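Local structure of Mll7089 protein (Mesorhizobium loti, 2OZ8) at residues H103-W111 / V272-M280. The protein is a putative member of the mandelate racemase group of the enolase superfamily that probably binds magnesium and may act as a hydro-lyase. Sequence-based numbering, arbitrary orientation.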
loop_
_atom_site.group_PDB
_atom_site.type_symbol
_atom_site.label_atom_id
_atom_site.label_comp_id
_atom_site.label_asym_id
_atom_site.label_seq_id
_atom_site.Cartn_x
_atom_site.Cartn_y
_atom_site.Cartn_z
ATOM N N HIS A 103 36.507 -5.476 6.701
ATOM C CA HIS A 103 35.547 -6.252 5.942
ATOM C C HIS A 103 35.954 -6.400 4.444
ATOM O O HIS A 103 36.125 -7.527 3.978
ATOM C CB HIS A 103 34.133 -5.674 6.171
ATOM C CG HIS A 103 33.057 -6.393 5.453
ATOM N ND1 HIS A 103 32.585 -7.621 5.866
ATOM C CD2 HIS A 103 32.343 -6.062 4.350
ATOM C CE1 HIS A 103 31.622 -8.019 5.051
ATOM N NE2 HIS A 103 31.459 -7.094 4.116
ATOM N N GLU A 104 36.170 -5.282 3.741
ATOM C CA GLU A 104 36.553 -5.321 2.331
ATOM C C GLU A 104 37.886 -6.064 2.065
ATOM O O GLU A 104 37.928 -6.966 1.238
ATOM C CB GLU A 104 36.578 -3.897 1.741
ATOM C CG GLU A 104 37.112 -3.782 0.304
ATOM C CD GLU A 104 36.757 -2.432 -0.369
ATOM O OE1 GLU A 104 36.122 -1.543 0.283
ATOM O OE2 GLU A 104 37.116 -2.261 -1.578
ATOM N N ALA A 105 38.943 -5.677 2.784
ATOM C CA ALA A 105 40.312 -6.230 2.663
ATOM C C ALA A 105 40.337 -7.745 2.824
ATOM O O ALA A 105 40.982 -8.478 2.044
ATOM C CB ALA A 105 41.249 -5.569 3.723
ATOM N N VAL A 106 39.628 -8.212 3.835
ATOM C CA VAL A 106 39.512 -9.644 4.061
ATOM C C VAL A 106 38.913 -10.326 2.857
ATOM O O VAL A 106 39.442 -11.345 2.437
ATOM C CB VAL A 106 38.730 -10.006 5.370
ATOM C CG1 VAL A 106 38.641 -11.515 5.554
ATOM C CG2 VAL A 106 39.424 -9.421 6.569
ATOM N N GLN A 107 37.842 -9.782 2.284
ATOM C CA GLN A 107 37.166 -10.454 1.145
ATOM C C GLN A 107 38.057 -10.452 -0.108
ATOM O O GLN A 107 38.124 -11.433 -0.832
ATOM C CB GLN A 107 35.774 -9.844 0.836
ATOM C CG GLN A 107 34.667 -10.076 1.934
ATOM C CD GLN A 107 33.215 -9.586 1.532
ATOM O OE1 GLN A 107 32.970 -9.069 0.437
ATOM N NE2 GLN A 107 32.270 -9.786 2.423
ATOM N N VAL A 108 38.732 -9.349 -0.347
ATOM C CA VAL A 108 39.676 -9.244 -1.440
ATOM C C VAL A 108 40.873 -10.200 -1.278
ATOM O O VAL A 108 41.222 -10.910 -2.212
ATOM C CB VAL A 108 40.169 -7.773 -1.612
ATOM C CG1 VAL A 108 41.175 -7.662 -2.747
ATOM C CG2 VAL A 108 38.999 -6.885 -1.851
ATOM N N ALA A 109 41.467 -10.232 -0.092
ATOM C CA ALA A 109 42.578 -11.152 0.183
ATOM C C ALA A 109 42.151 -12.623 0.136
ATOM O O ALA A 109 42.823 -13.433 -0.503
ATOM C CB ALA A 109 43.205 -10.840 1.495
ATOM N N LEU A 110 41.026 -12.963 0.766
ATOM C CA LEU A 110 40.475 -14.347 0.679
ATOM C C LEU A 110 40.223 -14.841 -0.747
ATOM O O LEU A 110 40.663 -15.945 -1.097
ATOM C CB LEU A 110 39.201 -14.514 1.522
ATOM C CG LEU A 110 39.365 -14.508 3.032
ATOM C CD1 LEU A 110 38.029 -14.681 3.683
ATOM C CD2 LEU A 110 40.404 -15.624 3.452
ATOM N N TRP A 111 39.542 -14.041 -1.569
ATOM C CA TRP A 111 39.350 -14.415 -2.994
ATOM C C TRP A 111 40.605 -14.428 -3.878
ATOM O O TRP A 111 40.706 -15.177 -4.822
ATOM C CB TRP A 111 38.306 -13.524 -3.670
ATOM C CG TRP A 111 36.907 -13.782 -3.264
ATOM C CD1 TRP A 111 36.205 -13.153 -2.259
ATOM C CD2 TRP A 111 36.023 -14.751 -3.827
ATOM N NE1 TRP A 111 34.933 -13.652 -2.196
ATOM C CE2 TRP A 111 34.794 -14.638 -3.147
ATOM C CE3 TRP A 111 36.146 -15.713 -4.847
ATOM C CZ2 TRP A 111 33.682 -15.441 -3.472
ATOM C CZ3 TRP A 111 35.029 -16.517 -5.156
ATOM C CH2 TRP A 111 33.830 -16.365 -4.472
ATOM N N VAL A 272 28.474 0.096 -6.385
ATOM C CA VAL A 272 29.085 -0.744 -5.365
ATOM C C VAL A 272 30.580 -0.553 -5.411
ATOM O O VAL A 272 31.082 0.053 -6.334
ATOM C CB VAL A 272 28.767 -2.279 -5.528
ATOM C CG1 VAL A 272 27.279 -2.525 -5.577
ATOM C CG2 VAL A 272 29.458 -2.845 -6.769
ATOM N N HIS A 273 31.272 -1.122 -4.441
ATOM C CA HIS A 273 32.737 -1.075 -4.381
ATOM C C HIS A 273 33.341 -2.460 -4.445
ATOM O O HIS A 273 32.909 -3.241 -5.246
ATOM C CB HIS A 273 33.208 -0.233 -3.181
ATOM C CG HIS A 273 33.008 1.231 -3.412
ATOM N ND1 HIS A 273 33.936 2.015 -4.066
ATOM C CD2 HIS A 273 31.947 2.038 -3.159
ATOM C CE1 HIS A 273 33.472 3.245 -4.175
ATOM N NE2 HIS A 273 32.274 3.292 -3.623
ATOM N N GLY A 274 34.332 -2.768 -3.614
ATOM C CA GLY A 274 35.145 -3.970 -3.770
ATOM C C GLY A 274 34.968 -5.078 -2.749
ATOM O O GLY A 274 35.831 -5.935 -2.657
ATOM N N GLN A 275 33.850 -5.093 -1.997
ATOM C CA GLN A 275 33.604 -6.187 -1.099
ATOM C C GLN A 275 33.251 -7.391 -1.931
ATOM O O GLN A 275 32.077 -7.667 -2.173
ATOM C CB GLN A 275 32.484 -5.869 -0.118
ATOM C CG GLN A 275 32.769 -4.688 0.772
ATOM C CD GLN A 275 32.500 -3.360 0.078
ATOM O OE1 GLN A 275 32.131 -3.312 -1.124
ATOM N NE2 GLN A 275 32.710 -2.271 0.814
ATOM N N VAL A 276 34.252 -8.136 -2.353
ATOM C CA VAL A 276 34.030 -9.165 -3.377
ATOM C C VAL A 276 32.827 -10.036 -3.140
ATOM O O VAL A 276 32.013 -10.154 -4.031
ATOM C CB VAL A 276 35.237 -10.090 -3.639
ATOM C CG1 VAL A 276 34.906 -11.058 -4.811
ATOM C CG2 VAL A 276 36.470 -9.300 -3.876
ATOM N N THR A 277 32.726 -10.661 -1.977
ATOM C CA THR A 277 31.619 -11.554 -1.699
ATOM C C THR A 277 30.267 -10.833 -1.639
ATOM O O THR A 277 29.283 -11.333 -2.190
ATOM C CB THR A 277 31.810 -12.326 -0.347
ATOM O OG1 THR A 277 33.121 -12.925 -0.294
ATOM C CG2 THR A 277 30.705 -13.414 -0.173
ATOM N N ASP A 278 30.200 -9.677 -0.986
ATOM C CA ASP A 278 28.940 -8.903 -0.964
ATOM C C ASP A 278 28.498 -8.509 -2.378
ATOM O O ASP A 278 27.302 -8.562 -2.677
ATOM C CB ASP A 278 29.026 -7.627 -0.132
ATOM C CG ASP A 278 29.526 -7.849 1.275
ATOM O OD1 ASP A 278 29.648 -9.014 1.709
ATOM O OD2 ASP A 278 29.804 -6.827 1.966
ATOM N N VAL A 279 29.472 -8.105 -3.221
ATOM C CA VAL A 279 29.223 -7.657 -4.605
ATOM C C VAL A 279 28.689 -8.740 -5.497
ATOM O O VAL A 279 27.754 -8.495 -6.285
ATOM C CB VAL A 279 30.476 -7.020 -5.240
ATOM C CG1 VAL A 279 30.279 -6.761 -6.716
ATOM C CG2 VAL A 279 30.800 -5.706 -4.524
ATOM N N MET A 280 29.252 -9.941 -5.403
ATOM C CA MET A 280 28.686 -11.053 -6.177
ATOM C C MET A 280 27.298 -11.479 -5.679
ATOM O O MET A 280 26.442 -11.911 -6.457
ATOM C CB MET A 280 29.645 -12.231 -6.275
ATOM C CG MET A 280 30.993 -11.865 -6.945
ATOM S SD MET A 280 30.967 -11.268 -8.669
ATOM C CE MET A 280 30.246 -12.739 -9.408
#
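Trp111 and Val276 pack at the buried end of a contact between helix 103-118, which lies on strand 27-40, and the start of helix 276-289 in the enolase-type barrel. Here a barrel strand, 269-272, passes through a short loop into its helix, and the two helix segments cross at 86°. Val276 sets CG1 over one face of the indole, 3.6 Å from the centroid of the five-membered ring, a CH-pi contact. The valine's other branch, CG2, turns to Val108, so the two branches of a beta-branched residue serve two partners. Trp111 NE1 donates in its ring plane to Thr277 OG1 at 2.7 Å, satisfying the buried N-H.

Gln107 suits the middle because its amide both gives and takes: OE1 accepts from Asp278 N at 3.2 Å, while NE2 donates to Asp278 OD1 from above the carboxylate plane, the two planes nearly perpendicular. A leucine here would probably leave Asp278 N and OD1 without these amide partners.

Beyond it the contact loosens toward solvent, where His103 is exposed, close to a bound sulfate. Glu104 brings OE2 3.4 Å from Gly274 CA, and glycine suits a place where a CB would run into that oxygen. With CG anti to the backbone N (chi1 -180°), His103 swings its imidazole to Asp278, whose OD2 takes NE2-H on its syn side at 2.7 Å, in the ring plane but 18° out of the carboxylate plane.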